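Local coordinates for protein serine protease inhibitor 4, isoform B (PDB 4P0F) that probably inhibits serine and cysteine endopeptidases as a member of the serpin family, and is captured here in its cleaved form, at residues S231-L236 and T253-I258; A220-Y225 and Q257-L262; A48-E53 and D110-K115. All blocks are in the same frame, centred on the assembly; numbering follows the deposited sequence.

Contact 1 (S231-L236 and T253-I258)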
ATOM      1  N   SER A 231      -5.599  13.268  -3.208  1.00 18.55           N
ATOM      2  CA  SER A 231      -4.592  14.265  -2.868  1.00 17.21           C
ATOM      3  C   SER A 231      -3.400  13.608  -2.176  1.00 20.96           C
ATOM      4  O   SER A 231      -3.497  12.485  -1.664  1.00 19.47           O
ATOM      5  CB  SER A 231      -5.177  15.372  -1.979  1.00 22.42           C
ATOM      6  OG  SER A 231      -5.463  14.911  -0.668  1.00 27.55           O
ATOM      7  N   MET A 232      -2.276  14.325  -2.181  1.00 14.98           N
ATOM      8  CA  MET A 232      -1.086  13.924  -1.446  1.00 13.68           C
ATOM      9  C   MET A 232      -0.992  14.755  -0.187  1.00 16.52           C
ATOM     10  O   MET A 232      -0.804  15.968  -0.235  1.00 17.78           O
ATOM     11  CB  MET A 232       0.192  14.102  -2.276  1.00 15.55           C
ATOM     12  CG  MET A 232       1.456  13.673  -1.523  1.00 19.94           C
ATOM     13  SD  MET A 232       2.988  13.762  -2.485  1.00 31.10           S
ATOM     14  CE  MET A 232       2.712  12.513  -3.697  1.00 30.44           C
ATOM     15  N   LEU A 233      -1.107  14.071   0.939  1.00 13.80           N
ATOM     16  CA  LEU A 233      -0.959  14.671   2.249  1.00 13.23           C
ATOM     17  C   LEU A 233       0.483  14.554   2.680  1.00 14.89           C
ATOM     18  O   LEU A 233       1.048  13.468   2.637  1.00 17.14           O
ATOM     19  CB  LEU A 233      -1.865  13.963   3.258  1.00 15.53           C
ATOM     20  CG  LEU A 233      -1.725  14.392   4.718  1.00 16.58           C
ATOM     21  CD1 LEU A 233      -2.311  15.779   4.930  1.00 17.04           C
ATOM     22  CD2 LEU A 233      -2.397  13.353   5.606  1.00 17.92           C
ATOM     23  N   ILE A 234       1.081  15.681   3.055  1.00 15.70           N
ATOM     24  CA  ILE A 234       2.445  15.705   3.579  1.00 15.02           C
ATOM     25  C   ILE A 234       2.377  16.130   5.037  1.00 17.22           C
ATOM     26  O   ILE A 234       1.760  17.144   5.341  1.00 17.93           O
ATOM     27  CB  ILE A 234       3.341  16.687   2.792  1.00 17.12           C
ATOM     28  CG1 ILE A 234       3.338  16.333   1.302  1.00 28.35           C
ATOM     29  CG2 ILE A 234       4.759  16.664   3.324  1.00 19.57           C
ATOM     30  CD1 ILE A 234       3.782  17.457   0.411  1.00 51.17           C
ATOM     31  N   VAL A 235       2.985  15.352   5.930  1.00 16.12           N
ATOM     32  CA  VAL A 235       3.062  15.726   7.337  1.00 16.29           C
ATOM     33  C   VAL A 235       4.526  15.907   7.682  1.00 17.24           C
ATOM     34  O   VAL A 235       5.326  14.983   7.599  1.00 16.72           O
ATOM     35  CB  VAL A 235       2.408  14.690   8.260  1.00 19.78           C
ATOM     36  CG1 VAL A 235       2.239  15.277   9.647  1.00 19.22           C
ATOM     37  CG2 VAL A 235       1.064  14.255   7.694  1.00 20.49           C
ATOM     38  N   LEU A 236       4.853  17.136   8.060  1.00 15.43           N
ATOM     39  CA  LEU A 236       6.217  17.609   8.215  1.00 16.14           C
ATOM     40  C   LEU A 236       6.507  17.942   9.680  1.00 19.97           C
ATOM     41  O   LEU A 236       5.893  18.858  10.235  1.00 20.42           O
ATOM     42  CB  LEU A 236       6.421  18.853   7.348  1.00 17.03           C
ATOM     43  CG  LEU A 236       7.803  19.476   7.319  1.00 16.94           C
ATOM     44  CD1 LEU A 236       8.818  18.550   6.672  1.00 18.77           C
ATOM     45  CD2 LEU A 236       7.738  20.819   6.562  1.00 21.08           C
ATOM     46  N   THR A 253      -3.453   9.779  17.141  1.00 18.95           N
ATOM     47  CA  THR A 253      -4.515  10.482  16.436  1.00 17.47           C
ATOM     48  C   THR A 253      -5.001   9.605  15.282  1.00 19.22           C
ATOM     49  O   THR A 253      -4.716   8.405  15.254  1.00 19.20           O
ATOM     50  CB  THR A 253      -4.045  11.870  15.950  1.00 22.27           C
ATOM     51  OG1 THR A 253      -5.167  12.642  15.495  1.00 24.05           O
ATOM     52  CG2 THR A 253      -3.006  11.751  14.859  1.00 23.25           C
ATOM     53  N   THR A 254      -5.787  10.182  14.380  1.00 18.26           N
ATOM     54  CA  THR A 254      -6.253   9.457  13.200  1.00 16.72           C
ATOM     55  C   THR A 254      -6.055  10.289  11.951  1.00 18.87           C
ATOM     56  O   THR A 254      -6.015  11.516  11.999  1.00 17.58           O
ATOM     57  CB  THR A 254      -7.754   9.085  13.278  1.00 17.35           C
ATOM     58  OG1 THR A 254      -8.547  10.279  13.226  1.00 21.97           O
ATOM     59  CG2 THR A 254      -8.069   8.293  14.543  1.00 19.25           C
ATOM     60  N   LEU A 255      -5.971   9.611  10.817  1.00 16.47           N
ATOM     61  CA  LEU A 255      -5.871  10.307   9.549  1.00 17.33           C
ATOM     62  C   LEU A 255      -7.061  11.256   9.350  1.00 14.93           C
ATOM     63  O   LEU A 255      -6.911  12.375   8.856  1.00 18.42           O
ATOM     64  CB  LEU A 255      -5.793   9.291   8.417  1.00 17.74           C
ATOM     65  CG  LEU A 255      -5.640   9.828   7.003  1.00 19.19           C
ATOM     66  CD1 LEU A 255      -4.379  10.663   6.884  1.00 23.49           C
ATOM     67  CD2 LEU A 255      -5.625   8.657   6.029  1.00 20.26           C
ATOM     68  N   SER A 256      -8.236  10.812   9.769  1.00 15.82           N
ATOM     69  CA  SER A 256      -9.451  11.618   9.633  1.00 16.83           C
ATOM     70  C   SER A 256      -9.351  12.905  10.454  1.00 21.63           C
ATOM     71  O   SER A 256      -9.772  13.977  10.006  1.00 20.43           O
ATOM     72  CB  SER A 256     -10.672  10.809  10.054  1.00 22.79           C
ATOM     73  OG  SER A 256     -11.842  11.608  10.080  1.00 32.12           O
ATOM     74  N   GLN A 257      -8.790  12.808  11.652  1.00 18.26           N
ATOM     75  CA  GLN A 257      -8.643  13.997  12.478  1.00 20.16           C
ATOM     76  C   GLN A 257      -7.622  14.955  11.868  1.00 22.62           C
ATOM     77  O   GLN A 257      -7.828  16.174  11.885  1.00 22.69           O
ATOM     78  CB  GLN A 257      -8.257  13.621  13.900  1.00 17.59           C
ATOM     79  CG  GLN A 257      -9.455  13.147  14.703  1.00 27.42           C
ATOM     80  CD  GLN A 257      -9.175  13.078  16.179  1.00 39.74           C
ATOM     81  OE1 GLN A 257      -8.794  14.076  16.795  1.00 30.91           O
ATOM     82  NE2 GLN A 257      -9.355  11.899  16.760  1.00 34.64           N
ATOM     83  N   ILE A 258      -6.538  14.413  11.322  1.00 18.43           N
ATOM     84  CA  ILE A 258      -5.537  15.240  10.639  1.00 18.17           C
ATOM     85  C   ILE A 258      -6.149  15.957   9.431  1.00 19.00           C
ATOM     86  O   ILE A 258      -6.035  17.177   9.323  1.00 19.96           O
ATOM     87  CB  ILE A 258      -4.314  14.402  10.215  1.00 16.33           C
ATOM     88  CG1 ILE A 258      -3.545  13.954  11.455  1.00 19.04           C
ATOM     89  CG2 ILE A 258      -3.378  15.201   9.296  1.00 19.00           C
ATOM     90  CD1 ILE A 258      -2.481  12.913  11.188  1.00 20.11           C
TER

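Contact 2 (A220-Y225 and Q257-L262)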
ATOM      1  N   ALA A 220       0.903  20.169   8.277  1.00 17.54           N
ATOM      2  CA  ALA A 220       0.495  19.331   7.168  1.00 17.72           C
ATOM      3  C   ALA A 220      -0.055  20.155   6.024  1.00 17.71           C
ATOM      4  O   ALA A 220      -0.555  21.257   6.221  1.00 17.23           O
ATOM      5  CB  ALA A 220      -0.539  18.306   7.621  1.00 18.61           C
ATOM      6  N   LEU A 221       0.032  19.576   4.831  1.00 17.16           N
ATOM      7  CA  LEU A 221      -0.390  20.208   3.595  1.00 19.60           C
ATOM      8  C   LEU A 221      -0.957  19.118   2.700  1.00 18.01           C
ATOM      9  O   LEU A 221      -0.470  17.981   2.707  1.00 17.43           O
ATOM     10  CB  LEU A 221       0.796  20.929   2.911  1.00 21.15           C
ATOM     11  CG  LEU A 221       0.512  21.929   1.790  1.00 40.76           C
ATOM     12  CD1 LEU A 221      -0.053  23.217   2.354  1.00 50.39           C
ATOM     13  CD2 LEU A 221       1.785  22.211   1.009  1.00 44.80           C
ATOM     14  N   GLU A 222      -2.018  19.450   1.974  1.00 17.79           N
ATOM     15  CA  GLU A 222      -2.583  18.551   0.978  1.00 16.52           C
ATOM     16  C   GLU A 222      -2.466  19.152  -0.416  1.00 16.02           C
ATOM     17  O   GLU A 222      -2.858  20.294  -0.642  1.00 18.49           O
ATOM     18  CB  GLU A 222      -4.044  18.256   1.280  1.00 25.53           C
ATOM     19  CG  GLU A 222      -4.301  16.814   1.568  1.00 29.84           C
ATOM     20  CD  GLU A 222      -5.745  16.529   1.905  1.00 24.11           C
ATOM     21  OE1 GLU A 222      -6.641  17.302   1.485  1.00 23.46           O
ATOM     22  OE2 GLU A 222      -5.970  15.526   2.597  1.00 25.18           O
ATOM     23  N   LEU A 223      -1.932  18.361  -1.336  1.00 16.59           N
ATOM     24  CA  LEU A 223      -1.775  18.754  -2.725  1.00 18.32           C
ATOM     25  C   LEU A 223      -2.757  17.949  -3.572  1.00 15.46           C
ATOM     26  O   LEU A 223      -2.595  16.734  -3.714  1.00 17.17           O
ATOM     27  CB  LEU A 223      -0.338  18.517  -3.187  1.00 18.24           C
ATOM     28  CG  LEU A 223       0.767  19.164  -2.348  1.00 19.66           C
ATOM     29  CD1 LEU A 223       2.139  18.860  -2.925  1.00 27.03           C
ATOM     30  CD2 LEU A 223       0.559  20.669  -2.245  1.00 27.27           C
ATOM     31  N   PRO A 224      -3.786  18.609  -4.125  1.00 17.14           N
ATOM     32  CA  PRO A 224      -4.807  17.864  -4.868  1.00 20.49           C
ATOM     33  C   PRO A 224      -4.395  17.508  -6.293  1.00 22.67           C
ATOM     34  O   PRO A 224      -3.612  18.216  -6.911  1.00 19.54           O
ATOM     35  CB  PRO A 224      -6.001  18.823  -4.870  1.00 25.04           C
ATOM     36  CG  PRO A 224      -5.387  20.170  -4.803  1.00 30.09           C
ATOM     37  CD  PRO A 224      -4.167  20.017  -3.937  1.00 22.57           C
ATOM     38  N   TYR A 225      -4.934  16.400  -6.797  1.00 19.48           N
ATOM     39  CA  TYR A 225      -4.785  16.010  -8.199  1.00 21.23           C
ATOM     40  C   TYR A 225      -6.022  16.436  -8.983  1.00 23.37           C
ATOM     41  O   TYR A 225      -7.134  16.358  -8.470  1.00 28.46           O
ATOM     42  CB  TYR A 225      -4.577  14.489  -8.308  1.00 21.48           C
ATOM     43  CG  TYR A 225      -3.324  14.045  -7.607  1.00 19.08           C
ATOM     44  CD1 TYR A 225      -2.090  14.182  -8.219  1.00 20.44           C
ATOM     45  CD2 TYR A 225      -3.369  13.512  -6.330  1.00 17.53           C
ATOM     46  CE1 TYR A 225      -0.931  13.809  -7.577  1.00 18.19           C
ATOM     47  CE2 TYR A 225      -2.211  13.125  -5.674  1.00 21.02           C
ATOM     48  CZ  TYR A 225      -0.997  13.271  -6.316  1.00 18.78           C
ATOM     49  OH  TYR A 225       0.158  12.905  -5.683  1.00 19.52           O
ATOM     50  N   GLN A 257      -8.790  12.808  11.652  1.00 18.26           N
ATOM     51  CA  GLN A 257      -8.643  13.997  12.478  1.00 20.16           C
ATOM     52  C   GLN A 257      -7.622  14.955  11.868  1.00 22.62           C
ATOM     53  O   GLN A 257      -7.828  16.174  11.885  1.00 22.69           O
ATOM     54  CB  GLN A 257      -8.257  13.621  13.900  1.00 17.59           C
ATOM     55  CG  GLN A 257      -9.455  13.147  14.703  1.00 27.42           C
ATOM     56  CD  GLN A 257      -9.175  13.078  16.179  1.00 39.74           C
ATOM     57  OE1 GLN A 257      -8.794  14.076  16.795  1.00 30.91           O
ATOM     58  NE2 GLN A 257      -9.355  11.899  16.760  1.00 34.64           N
ATOM     59  N   ILE A 258      -6.538  14.413  11.322  1.00 18.43           N
ATOM     60  CA  ILE A 258      -5.537  15.240  10.639  1.00 18.17           C
ATOM     61  C   ILE A 258      -6.149  15.957   9.431  1.00 19.00           C
ATOM     62  O   ILE A 258      -6.035  17.177   9.323  1.00 19.96           O
ATOM     63  CB  ILE A 258      -4.314  14.402  10.215  1.00 16.33           C
ATOM     64  CG1 ILE A 258      -3.545  13.954  11.455  1.00 19.04           C
ATOM     65  CG2 ILE A 258      -3.378  15.201   9.296  1.00 19.00           C
ATOM     66  CD1 ILE A 258      -2.481  12.913  11.188  1.00 20.11           C
ATOM     67  N   THR A 259      -6.829  15.248   8.535  1.00 18.48           N
ATOM     68  CA  THR A 259      -7.340  15.928   7.346  1.00 21.19           C
ATOM     69  C   THR A 259      -8.498  16.872   7.674  1.00 23.57           C
ATOM     70  O   THR A 259      -8.703  17.868   6.982  1.00 22.60           O
ATOM     71  CB  THR A 259      -7.797  14.951   6.255  1.00 18.10           C
ATOM     72  OG1 THR A 259      -8.904  14.182   6.723  1.00 19.84           O
ATOM     73  CG2 THR A 259      -6.660  14.042   5.831  1.00 20.75           C
ATOM     74  N   GLN A 260      -9.243  16.602   8.740  1.00 19.89           N
ATOM     75  CA  GLN A 260     -10.318  17.510   9.106  1.00 22.11           C
ATOM     76  C   GLN A 260      -9.770  18.825   9.692  1.00 19.71           C
ATOM     77  O   GLN A 260     -10.486  19.813   9.766  1.00 26.03           O
ATOM     78  CB  GLN A 260     -11.283  16.825  10.067  1.00 27.55           C
ATOM     79  CG  GLN A 260     -12.247  15.907   9.335  1.00 39.12           C
ATOM     80  CD  GLN A 260     -13.290  15.301  10.245  1.00 54.04           C
ATOM     81  OE1 GLN A 260     -14.055  16.011  10.899  1.00 70.74           O
ATOM     82  NE2 GLN A 260     -13.326  13.980  10.292  1.00 40.96           N
ATOM     83  N   SER A 261      -8.491  18.844  10.059  1.00 19.49           N
ATOM     84  CA  SER A 261      -7.865  20.058  10.598  1.00 18.39           C
ATOM     85  C   SER A 261      -7.449  21.036   9.500  1.00 23.16           C
ATOM     86  O   SER A 261      -7.175  22.191   9.773  1.00 21.73           O
ATOM     87  CB  SER A 261      -6.631  19.694  11.425  1.00 23.98           C
ATOM     88  OG  SER A 261      -6.979  18.809  12.477  1.00 34.41           O
ATOM     89  N   LEU A 262      -7.381  20.552   8.271  1.00 21.65           N
ATOM     90  CA  LEU A 262      -6.906  21.358   7.144  1.00 21.65           C
ATOM     91  C   LEU A 262      -7.865  22.463   6.748  1.00 26.01           C
ATOM     92  O   LEU A 262      -9.078  22.272   6.758  1.00 24.91           O
ATOM     93  CB  LEU A 262      -6.675  20.453   5.941  1.00 17.69           C
ATOM     94  CG  LEU A 262      -5.728  19.276   6.108  1.00 20.07           C
ATOM     95  CD1 LEU A 262      -5.818  18.369   4.880  1.00 20.46           C
ATOM     96  CD2 LEU A 262      -4.311  19.763   6.329  1.00 29.52           C
TER

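Contact 3 (A48-E53 and D110-K115)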
ATOM      1  N   ALA A  48      -7.660 -13.690   0.977  1.00 15.55           N
ATOM      2  CA  ALA A  48      -7.234 -14.940   1.599  1.00 15.22           C
ATOM      3  C   ALA A  48      -8.184 -15.303   2.727  1.00 16.54           C
ATOM      4  O   ALA A  48      -8.526 -16.477   2.897  1.00 16.18           O
ATOM      5  CB  ALA A  48      -5.814 -14.836   2.107  1.00 14.52           C
ATOM      6  N   ARG A  49      -8.646 -14.305   3.478  1.00 16.12           N
ATOM      7  CA  ARG A  49      -9.557 -14.585   4.592  1.00 14.51           C
ATOM      8  C   ARG A  49     -10.843 -15.286   4.141  1.00 16.20           C
ATOM      9  O   ARG A  49     -11.432 -16.069   4.901  1.00 17.88           O
ATOM     10  CB  ARG A  49      -9.899 -13.289   5.345  1.00 13.91           C
ATOM     11  CG  ARG A  49     -10.806 -13.511   6.546  1.00 22.36           C
ATOM     12  CD  ARG A  49     -12.266 -13.320   6.194  1.00 25.78           C
ATOM     13  NE  ARG A  49     -13.162 -13.639   7.307  1.00 25.63           N
ATOM     14  CZ  ARG A  49     -13.778 -14.805   7.494  1.00 22.42           C
ATOM     15  NH1 ARG A  49     -13.612 -15.832   6.656  1.00 20.33           N
ATOM     16  NH2 ARG A  49     -14.585 -14.944   8.537  1.00 24.35           N
ATOM     17  N   LEU A  50     -11.284 -15.022   2.915  1.00 15.14           N
ATOM     18  CA  LEU A  50     -12.502 -15.655   2.396  1.00 16.40           C
ATOM     19  C   LEU A  50     -12.400 -17.176   2.389  1.00 17.43           C
ATOM     20  O   LEU A  50     -13.414 -17.874   2.438  1.00 21.10           O
ATOM     21  CB  LEU A  50     -12.810 -15.190   0.978  1.00 20.15           C
ATOM     22  CG  LEU A  50     -13.025 -13.700   0.735  1.00 20.84           C
ATOM     23  CD1 LEU A  50     -13.382 -13.511  -0.733  1.00 23.50           C
ATOM     24  CD2 LEU A  50     -14.102 -13.139   1.650  1.00 25.92           C
ATOM     25  N   GLY A  51     -11.172 -17.680   2.310  1.00 17.18           N
ATOM     26  CA  GLY A  51     -10.936 -19.112   2.295  1.00 18.40           C
ATOM     27  C   GLY A  51     -10.492 -19.676   3.632  1.00 18.68           C
ATOM     28  O   GLY A  51     -10.202 -20.869   3.735  1.00 19.92           O
ATOM     29  N   ALA A  52     -10.438 -18.823   4.651  1.00 16.50           N
ATOM     30  CA  ALA A  52      -9.971 -19.212   5.975  1.00 16.75           C
ATOM     31  C   ALA A  52     -11.119 -19.629   6.885  1.00 18.53           C
ATOM     32  O   ALA A  52     -12.275 -19.266   6.662  1.00 20.26           O
ATOM     33  CB  ALA A  52      -9.181 -18.066   6.611  1.00 18.73           C
ATOM     34  N   GLU A  53     -10.782 -20.402   7.913  1.00 16.25           N
ATOM     35  CA  GLU A  53     -11.748 -20.904   8.866  1.00 18.30           C
ATOM     36  C   GLU A  53     -11.237 -20.703  10.283  1.00 20.88           C
ATOM     37  O   GLU A  53     -10.060 -20.418  10.492  1.00 19.12           O
ATOM     38  CB  GLU A  53     -12.027 -22.387   8.620  1.00 21.13           C
ATOM     39  CG  GLU A  53     -12.649 -22.685   7.283  1.00 24.66           C
ATOM     40  CD  GLU A  53     -13.120 -24.121   7.189  1.00 28.81           C
ATOM     41  OE1 GLU A  53     -12.634 -24.860   6.315  1.00 32.26           O
ATOM     42  OE2 GLU A  53     -13.976 -24.515   8.002  1.00 40.47           O
ATOM     43  N   ASP A 110     -14.741 -18.916  -4.899  1.00 19.64           N
ATOM     44  CA  ASP A 110     -14.671 -18.489  -6.290  1.00 21.13           C
ATOM     45  C   ASP A 110     -15.682 -17.388  -6.581  1.00 20.17           C
ATOM     46  O   ASP A 110     -15.357 -16.394  -7.238  1.00 23.09           O
ATOM     47  CB  ASP A 110     -14.918 -19.678  -7.224  1.00 22.14           C
ATOM     48  CG  ASP A 110     -14.820 -19.301  -8.691  1.00 36.44           C
ATOM     49  OD1 ASP A 110     -13.791 -18.728  -9.086  1.00 37.35           O
ATOM     50  OD2 ASP A 110     -15.779 -19.557  -9.440  1.00 44.99           O
ATOM     51  N   GLN A 111     -16.912 -17.565  -6.099  1.00 21.20           N
ATOM     52  CA  GLN A 111     -17.982 -16.604  -6.379  1.00 22.59           C
ATOM     53  C   GLN A 111     -17.746 -15.252  -5.700  1.00 24.68           C
ATOM     54  O   GLN A 111     -17.980 -14.199  -6.300  1.00 22.48           O
ATOM     55  CB  GLN A 111     -19.328 -17.173  -5.943  1.00 26.41           C
ATOM     56  CG  GLN A 111     -19.864 -18.248  -6.872  1.00 42.97           C
ATOM     57  CD  GLN A 111     -20.454 -17.680  -8.148  1.00 67.77           C
ATOM     58  OE1 GLN A 111     -19.752 -17.490  -9.141  1.00 68.06           O
ATOM     59  NE2 GLN A 111     -21.754 -17.406  -8.126  1.00 89.36           N
ATOM     60  N   LEU A 112     -17.292 -15.278  -4.454  1.00 20.44           N
ATOM     61  CA  LEU A 112     -16.999 -14.041  -3.746  1.00 20.71           C
ATOM     62  C   LEU A 112     -15.826 -13.323  -4.393  1.00 24.95           C
ATOM     63  O   LEU A 112     -15.839 -12.102  -4.540  1.00 22.46           O
ATOM     64  CB  LEU A 112     -16.698 -14.307  -2.273  1.00 20.98           C
ATOM     65  CG  LEU A 112     -17.883 -14.774  -1.422  1.00 24.25           C
ATOM     66  CD1 LEU A 112     -17.410 -15.074  -0.016  1.00 27.32           C
ATOM     67  CD2 LEU A 112     -18.997 -13.745  -1.394  1.00 25.10           C
ATOM     68  N   LEU A 113     -14.802 -14.070  -4.775  1.00 18.67           N
ATOM     69  CA  LEU A 113     -13.655 -13.439  -5.424  1.00 20.91           C
ATOM     70  C   LEU A 113     -14.058 -12.786  -6.740  1.00 22.50           C
ATOM     71  O   LEU A 113     -13.662 -11.663  -7.019  1.00 19.60           O
ATOM     72  CB  LEU A 113     -12.539 -14.443  -5.680  1.00 17.59           C
ATOM     73  CG  LEU A 113     -11.727 -14.929  -4.482  1.00 21.24           C
ATOM     74  CD1 LEU A 113     -10.799 -16.039  -4.954  1.00 21.46           C
ATOM     75  CD2 LEU A 113     -10.940 -13.809  -3.830  1.00 23.35           C
ATOM     76  N   SER A 114     -14.845 -13.490  -7.552  1.00 19.02           N
ATOM     77  CA  SER A 114     -15.224 -12.986  -8.864  1.00 20.01           C
ATOM     78  C   SER A 114     -16.206 -11.818  -8.790  1.00 21.37           C
ATOM     79  O   SER A 114     -15.991 -10.789  -9.424  1.00 24.14           O
ATOM     80  CB  SER A 114     -15.835 -14.112  -9.711  1.00 24.68           C
ATOM     81  OG  SER A 114     -14.978 -15.238  -9.746  1.00 52.73           O
ATOM     82  N   LYS A 115     -17.279 -11.971  -8.018  1.00 21.47           N
ATOM     83  CA  LYS A 115     -18.369 -11.000  -8.029  1.00 23.07           C
ATOM     84  C   LYS A 115     -18.081  -9.778  -7.160  1.00 22.02           C
ATOM     85  O   LYS A 115     -18.484  -8.670  -7.506  1.00 23.57           O
ATOM     86  CB  LYS A 115     -19.677 -11.645  -7.558  1.00 23.88           C
ATOM     87  CG  LYS A 115     -20.251 -12.694  -8.491  1.00 26.43           C
ATOM     88  CD  LYS A 115     -21.504 -13.298  -7.886  1.00 26.89           C
ATOM     89  CE  LYS A 115     -22.263 -14.158  -8.872  1.00 33.60           C
ATOM     90  NZ  LYS A 115     -23.461 -14.769  -8.233  1.00 42.80           N
TER

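Contact 1 (S231-L236 and T253-I258)
L233, I258 and L255 account for most of the 131 Å² buried here, and the evidence for how they meet lies in a single methyl group. CD2 of L233 comes within 3.6 Å of CD1 of L255 and within 4.2 Å of CG2 of I258, so it faces two side chains one helical turn apart. The L233 branch leaves strand 230-237 on the face turned to helix 255-260. The CB of L255 does not aim at the strand; its chain, with CG opposite the backbone N (chi1 -178°), brings CD1 round to it, and the two leucine side chains run alongside one another in opposite senses. V235, on the same strand face, stands farther off, with its CG2 4.8 Å from CG2 of I258. T254 caps the start of the helix, its OG1 accepting from the backbone N of Q257 at 3.0 Å. On the strand side, the backbone of L233 is paired with V363 and its side chain also lies on A220 and E222. All three touching residues are buried and apolar, consistent with packing driven by exclusion of water rather than by directional bonds.

Contact 2 (A220-Y225 and Q257-L262)
L262 meets E222 and A220 with a different methyl each, and this fork explains most of the 194 Å² buried. With chi1 at -56° and chi2 at 170°, CD1 is carried over the flat face of the E222 carboxylate, almost directly above its carbon: CD1 to E222 CD is 3.5 Å, and both carboxylate oxygens are nearly as close. CD2 turns instead to A220, standing 4.2 Å from its CB and 4.0 Å from its carbonyl O. The two side chains of L262 and E222 cross at about a right angle, so the leucine tip lies against the shaft of the glutamate as well, CB and CG included.

E222 reaches this place through an unusual chi1 of -117°, away from the staggered positions, while the chain beyond CG is extended. CG2 of T259 packs against its OE2 at 3.6 Å. T259 has its OG1 turned back to the helix, where it makes weak hydrogen bonds with the carbonyls of L255 and S256; the methyl is what faces the glutamate. The buried carboxylate is thus roofed by hydrocarbon on this side, and its OE1 has a long, weak ion pair with R209 NH1. Apolar surroundings of this kind would be expected to make the charged form somewhat costlier, and the arginine to offset that in part.

Just before L262, S261 OG donates to the carbonyl O of Q257 at 2.8 Å.

The arrangement is helix-on-sheet packing: A220 and E222 share one face of strand 218-224 while L221 points away, and helix 255-260 with its exit covers that face, as expected for the short helices that lie on sheet B in the serpin fold.

Contact 3 (A48-E53 and D110-K115)
L50, beside helix 38-49, meets L112 and L113 of helix 107-115, and its path can be followed atom by atom. CB points at the other helix but has no atom of 110-115 within 4.2 Å, and CG likewise only spaces the branch. The contact is made by the two methyls. CD1 is the busier: it lies 3.7 Å from CB of L112 and 4.0 Å from CD2 of L113, and so sits where two consecutive leucines diverge. CD2 takes the other side and approaches CD1 of L112 at 4.2 Å. With chi1 at -59° and chi2 at -177°, CG stands opposite the carbonyl carbon and CD1 extends the chain outward, which is what delivers that methyl to the helix surface. L112 points its CB at L50, whereas L113 starts in another direction and only its tip closes in; both cross L50 at a slant. The nearest CA pair, L50 and L112, is 7.8 Å apart, a separation bridged by side chains alone.

R49 to A52 form a type I turn, with A52 N bonded to R49 O. In the partner, D110 O accepts from both S114 N and S114 OG, which reach it from opposite faces of its plane.

Around this apolar join, F117 also touches L50, and the backbone of L113 bonds to S119, just ahead of strand 120-124. L112 continues onto E72 and A75 of helix 71-84, while R49, salt-bridged to D61, ties the same corner to helix 54-64, so the contact belongs to a cluster of four helices, 38-49, 54-64, 71-84 and 107-115.

Overall arrangement
From the N terminus, contact 3 comes first: it joins segment 48-53, beside helix 38-49, to helix 107-115, closing a span of 56 residues that holds two further helices and strand 91-100. It is complete before the other two begin. Contact 2 then opens on strand 218-224 and contact 1 on the next strand, 230-237; both end on helix 255-260, contact 1 with the shorter loop lying within that of contact 2 and sharing Q257 and I258 with it. Their centres are about 6 Å apart, and the antiparallel strands join them directly. Contact 3 lies about 32 and 35 Å, centre to centre, from contacts 1 and 2, in a separate helical region.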